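Local atomic coordinates of NAD-dependent aldehyde dehydrogenase (PDB entry 5UJU), a protein that probably oxidises aldehydes to the corresponding carboxylic acids with NAD+ as the hydride acceptor. Residues Y84-D89 with P429-A434; P439-L444 with P459-I464. All blocks are in the same frame, centred on the assembly; numbering follows the deposited sequence.

Contact 1: residues Y84-D89 with P429-A434; sequences YGVALD and PAFPDA. With EDO (1,2-ethanediol), chain E.
F431 pushes its ring into the angle between Y84 and V86. CB of Y84 sits over one face of this ring, 4.2 Å from its centroid and 18° off the normal. This is a CH-pi contact, offset toward the ring's rim. The two aromatic rings meet at a slant, with planes at 49° and centroids 5.2 Å apart. V86 closes the hollow with one branch: CG2 lies 3.7 Å from F431 CE1. With chi1 at 170°, CG2 stands anti to the carbonyl carbon and beside the backbone N, where it meets the F431 ring. A434 is a smaller bump. Its methyl fits against CA and CD1 of Y84. G85 leaves room for D433, whose CB comes to 3.9 Å from G85 CA. The two backbones are joined through water 1, which donates to Y84 O (2.8 Å) and accepts from D433 N (2.9 Å). A type I turn from F431 to A434, closed by A434 N to F431 O, presents F431, D433 and A434. The contact links two surface loops. Helix 134-145 runs beside both, with M142 touching Y84 and F431 and H143 touching V86.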
loop_
_atom_site.group_PDB
_atom_site.type_symbol
_atom_site.label_atom_id
_atom_site.label_comp_id
_atom_site.label_asym_id
_atom_site.label_seq_id
_atom_site.Cartn_x
_atom_site.Cartn_y
_atom_site.Cartn_z
ATOM N N TYR A 84 24.560 29.910 8.127
ATOM C CA TYR A 84 24.948 31.292 7.910
ATOM C C TYR A 84 25.767 31.870 9.057
ATOM O O TYR A 84 26.192 33.030 8.979
ATOM C CB TYR A 84 23.704 32.140 7.634
ATOM C CG TYR A 84 23.118 31.830 6.272
ATOM C CD1 TYR A 84 23.689 32.365 5.122
ATOM C CD2 TYR A 84 22.033 30.965 6.124
ATOM C CE1 TYR A 84 23.179 32.081 3.868
ATOM C CE2 TYR A 84 21.506 30.675 4.851
ATOM C CZ TYR A 84 22.100 31.235 3.732
ATOM O OH TYR A 84 21.620 30.976 2.463
ATOM N N GLY A 85 26.039 31.085 10.094
ATOM C CA GLY A 85 26.913 31.531 11.157
ATOM C C GLY A 85 26.240 32.345 12.239
ATOM O O GLY A 85 26.930 32.833 13.139
ATOM N N VAL A 86 24.919 32.504 12.181
ATOM C CA VAL A 86 24.167 33.204 13.216
ATOM C C VAL A 86 24.024 32.291 14.428
ATOM O O VAL A 86 23.748 31.092 14.290
ATOM C CB VAL A 86 22.794 33.633 12.667
ATOM C CG1 VAL A 86 21.889 34.146 13.786
ATOM C CG2 VAL A 86 22.967 34.689 11.595
ATOM N N ALA A 87 24.238 32.846 15.623
ATOM C CA ALA A 87 24.025 32.091 16.850
ATOM C C ALA A 87 22.538 31.791 17.025
ATOM O O ALA A 87 21.705 32.697 16.977
ATOM C CB ALA A 87 24.562 32.874 18.048
ATOM N N LEU A 88 22.202 30.517 17.215
ATOM C CA LEU A 88 20.815 30.113 17.422
ATOM C C LEU A 88 20.527 29.866 18.896
ATOM O O LEU A 88 19.626 30.492 19.465
ATOM C CB LEU A 88 20.499 28.859 16.602
ATOM C CG LEU A 88 20.651 29.026 15.079
ATOM C CD1 LEU A 88 20.237 27.735 14.374
ATOM C CD2 LEU A 88 19.842 30.216 14.554
ATOM N N ASP A 89 21.276 28.956 19.520
ATOM C CA ASP A 89 21.091 28.594 20.922
ATOM C C ASP A 89 19.622 28.301 21.233
ATOM O O ASP A 89 19.047 28.830 22.186
ATOM C CB ASP A 89 21.627 29.687 21.844
ATOM C CG ASP A 89 23.099 29.931 21.644
ATOM O OD1 ASP A 89 23.858 28.945 21.615
ATOM O OD2 ASP A 89 23.491 31.109 21.529
ATOM N N PRO A 429 28.462 38.493 1.732
ATOM C CA PRO A 429 28.529 39.936 2.022
ATOM C C PRO A 429 27.770 40.348 3.277
ATOM O O PRO A 429 28.096 41.389 3.859
ATOM C CB PRO A 429 27.915 40.577 0.772
ATOM C CG PRO A 429 27.902 39.492 -0.265
ATOM C CD PRO A 429 27.757 38.210 0.475
ATOM N N ALA A 430 26.773 39.573 3.707
ATOM C CA ALA A 430 25.938 39.944 4.848
ATOM C C ALA A 430 26.122 39.064 6.075
ATOM O O ALA A 430 25.729 39.479 7.171
ATOM C CB ALA A 430 24.455 39.902 4.453
ATOM N N PHE A 431 26.726 37.885 5.931
ATOM C CA PHE A 431 26.889 36.932 7.029
ATOM C C PHE A 431 28.355 36.532 7.095
ATOM O O PHE A 431 28.780 35.587 6.419
ATOM C CB PHE A 431 26.000 35.702 6.847
ATOM C CG PHE A 431 24.533 35.988 6.950
ATOM C CD1 PHE A 431 23.937 36.176 8.193
ATOM C CD2 PHE A 431 23.741 36.056 5.817
ATOM C CE1 PHE A 431 22.574 36.437 8.304
ATOM C CE2 PHE A 431 22.375 36.321 5.923
ATOM C CZ PHE A 431 21.794 36.508 7.172
ATOM N N PRO A 432 29.147 37.218 7.925
ATOM C CA PRO A 432 30.604 36.997 7.921
ATOM C C PRO A 432 31.022 35.558 8.154
ATOM O O PRO A 432 32.089 35.146 7.681
ATOM C CB PRO A 432 31.093 37.897 9.068
ATOM C CG PRO A 432 30.022 38.926 9.244
ATOM C CD PRO A 432 28.735 38.245 8.906
ATOM N N ASP A 433 30.229 34.775 8.879
ATOM C CA ASP A 433 30.616 33.415 9.220
ATOM C C ASP A 433 29.841 32.361 8.438
ATOM O O ASP A 433 29.894 31.182 8.795
ATOM C CB ASP A 433 30.450 33.192 10.724
ATOM C CG ASP A 433 31.403 34.045 11.541
ATOM O OD1 ASP A 433 32.546 34.265 11.082
ATOM O OD2 ASP A 433 31.003 34.508 12.631
ATOM N N ALA A 434 29.144 32.746 7.372
ATOM C CA ALA A 434 28.409 31.769 6.585
ATOM C C ALA A 434 29.371 30.808 5.885
ATOM O O ALA A 434 30.511 31.160 5.564
ATOM C CB ALA A 434 27.536 32.466 5.548
HETATM C C1 EDO E . 20.312 34.574 21.061
HETATM O O1 EDO E . 21.029 35.045 19.912
HETATM C C2 EDO E . 21.325 33.961 22.017
HETATM O O2 EDO E . 22.339 33.317 21.236
HETATM O O HOH W 1 27.543 35.275 9.961
#

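Contact 2: residues P439-L444 with P459-I464; sequences PLVLQL and PISFVI
Both L442 (chi1 -56°) and L444 (chi1 -70°) hold CG anti to the carbonyl carbon. F462 does the same (chi1 -45°). All three point to the same face of the sheet, and with these torsions each leucine lies alongside F462. CD1 of L442 meets F462 CE1 at 3.5 Å, and CD1 of L444 meets F462 CD1 at 3.5 Å. The ring is thus gripped by a methyl from each leucine, both at a slant to its plane. W456 packs edge-to-face with the same ring. On the other face V441 CG1 meets V463 CG2 at 4.0 Å, next to S461. The S461 hydroxyl is bridged to L440 O by water 2, which lies 2.7 Å from S461 OG and donates to L440 O. Five backbone hydrogen bonds join the strands in parallel register, L440 opposite I460 through L444 opposite I464. L440 N to P459 O is 2.8 Å and V463 N to L442 O is also 2.8 Å. Strand 418-421 flanks the pair beside 440-445, and strand 356-360 beside 460-466. The arrangement is a beta-alpha-beta unit, with helix 449-452 in the connection, in the mixed sheet of the aldehyde dehydrogenase catalytic domain.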
loop_
_atom_site.group_PDB
_atom_site.type_symbol
_atom_site.label_atom_id
_atom_site.label_comp_id
_atom_site.label_asym_id
_atom_site.label_seq_id
_atom_site.Cartn_x
_atom_site.Cartn_y
_atom_site.Cartn_z
ATOM N N PRO A 439 30.170 25.363 -6.913
ATOM C CA PRO A 439 30.149 23.973 -7.384
ATOM C C PRO A 439 31.491 23.491 -7.923
ATOM O O PRO A 439 32.279 24.241 -8.513
ATOM C CB PRO A 439 29.092 23.989 -8.495
ATOM C CG PRO A 439 28.218 25.169 -8.176
ATOM C CD PRO A 439 29.156 26.184 -7.609
ATOM N N LEU A 440 31.732 22.201 -7.707
ATOM C CA LEU A 440 32.854 21.478 -8.284
ATOM C C LEU A 440 32.356 20.687 -9.487
ATOM O O LEU A 440 31.405 19.905 -9.368
ATOM C CB LEU A 440 33.476 20.533 -7.256
ATOM C CG LEU A 440 34.565 19.581 -7.771
ATOM C CD1 LEU A 440 35.835 20.346 -8.161
ATOM C CD2 LEU A 440 34.861 18.556 -6.715
ATOM N N VAL A 441 32.989 20.891 -10.643
ATOM C CA VAL A 441 32.615 20.193 -11.865
ATOM C C VAL A 441 33.825 19.427 -12.367
ATOM O O VAL A 441 34.900 20.009 -12.560
ATOM C CB VAL A 441 32.085 21.144 -12.953
ATOM C CG1 VAL A 441 31.659 20.325 -14.168
ATOM C CG2 VAL A 441 30.886 21.958 -12.433
ATOM N N LEU A 442 33.650 18.128 -12.569
ATOM C CA LEU A 442 34.737 17.238 -12.933
ATOM C C LEU A 442 34.460 16.581 -14.276
ATOM O O LEU A 442 33.313 16.448 -14.710
ATOM C CB LEU A 442 34.944 16.156 -11.870
ATOM C CG LEU A 442 35.194 16.706 -10.465
ATOM C CD1 LEU A 442 34.638 15.774 -9.411
ATOM C CD2 LEU A 442 36.668 16.927 -10.246
ATOM N N GLN A 443 35.532 16.166 -14.935
ATOM C CA GLN A 443 35.418 15.391 -16.156
ATOM C C GLN A 443 35.763 13.942 -15.843
ATOM O O GLN A 443 36.792 13.671 -15.210
ATOM C CB GLN A 443 36.350 15.929 -17.249
ATOM C CG GLN A 443 36.311 15.104 -18.526
ATOM C CD GLN A 443 37.192 15.671 -19.643
ATOM O OE1 GLN A 443 37.443 16.873 -19.718
ATOM N NE2 GLN A 443 37.661 14.794 -20.508
ATOM N N LEU A 444 34.907 13.020 -16.286
ATOM C CA LEU A 444 35.174 11.591 -16.198
ATOM C C LEU A 444 34.942 10.931 -17.554
ATOM O O LEU A 444 34.442 11.543 -18.503
ATOM C CB LEU A 444 34.294 10.917 -15.142
ATOM C CG LEU A 444 34.657 11.290 -13.710
ATOM C CD1 LEU A 444 33.672 10.625 -12.748
ATOM C CD2 LEU A 444 36.083 10.866 -13.427
ATOM N N PRO A 459 27.548 20.157 -3.895
ATOM C CA PRO A 459 27.636 20.756 -5.245
ATOM C C PRO A 459 28.735 20.113 -6.081
ATOM O O PRO A 459 29.744 20.729 -6.412
ATOM C CB PRO A 459 27.926 22.227 -4.929
ATOM C CG PRO A 459 28.754 22.156 -3.672
ATOM C CD PRO A 459 28.214 20.985 -2.875
ATOM N N ILE A 460 28.532 18.847 -6.435
ATOM C CA ILE A 460 29.541 18.031 -7.110
ATOM C C ILE A 460 28.909 17.418 -8.349
ATOM O O ILE A 460 27.807 16.865 -8.270
ATOM C CB ILE A 460 30.062 16.925 -6.174
ATOM C CG1 ILE A 460 30.676 17.550 -4.912
ATOM C CG2 ILE A 460 31.002 15.957 -6.924
ATOM C CD1 ILE A 460 30.780 16.587 -3.713
ATOM N N SER A 461 29.593 17.506 -9.492
ATOM C CA SER A 461 29.035 16.889 -10.689
ATOM C C SER A 461 30.135 16.397 -11.625
ATOM O O SER A 461 31.300 16.807 -11.536
ATOM C CB SER A 461 28.101 17.844 -11.434
ATOM O OG SER A 461 28.774 19.032 -11.813
ATOM N N PHE A 462 29.731 15.499 -12.529
ATOM C CA PHE A 462 30.628 14.836 -13.468
ATOM C C PHE A 462 30.071 14.987 -14.878
ATOM O O PHE A 462 28.924 14.605 -15.141
ATOM C CB PHE A 462 30.785 13.350 -13.121
ATOM C CG PHE A 462 31.002 13.097 -11.658
ATOM C CD1 PHE A 462 32.232 13.336 -11.071
ATOM C CD2 PHE A 462 29.964 12.639 -10.863
ATOM C CE1 PHE A 462 32.423 13.117 -9.711
ATOM C CE2 PHE A 462 30.152 12.418 -9.503
ATOM C CZ PHE A 462 31.375 12.662 -8.929
ATOM N N VAL A 463 30.872 15.567 -15.768
ATOM C CA VAL A 463 30.639 15.498 -17.208
ATOM C C VAL A 463 31.387 14.262 -17.703
ATOM O O VAL A 463 32.611 14.172 -17.560
ATOM C CB VAL A 463 31.119 16.777 -17.914
ATOM C CG1 VAL A 463 30.790 16.728 -19.409
ATOM C CG2 VAL A 463 30.482 18.006 -17.250
ATOM N N ILE A 464 30.644 13.288 -18.226
ATOM C CA ILE A 464 31.125 11.919 -18.412
ATOM C C ILE A 464 31.083 11.597 -19.895
ATOM O O ILE A 464 30.014 11.664 -20.520
ATOM C CB ILE A 464 30.277 10.911 -17.614
ATOM C CG1 ILE A 464 30.332 11.240 -16.121
ATOM C CG2 ILE A 464 30.724 9.464 -17.897
ATOM C CD1 ILE A 464 29.186 10.621 -15.323
HETATM O O HOH W 2 28.607 20.644 -9.617
#

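How the contacts relate
Contact 1 and contact 2 do not touch. Their centres are 28 Å apart and their nearest atoms about 13 Å. They follow one another along the chain: 429-434 ends contact 1, and P439, just before strand 440-445, opens contact 2 a few residues later. Contact 1 brings together loops 340 residues apart, at the surface. Contact 2 joins neighbouring strands in a buried sheet. The loop carrying 429-434 leads from strand 418-421 to strand 440-445, so the sheet of contact 2 holds both ends of that loop. A sodium ion bound at G348 and G458 lies near contact 2, about 6 Å from the side chain of I460.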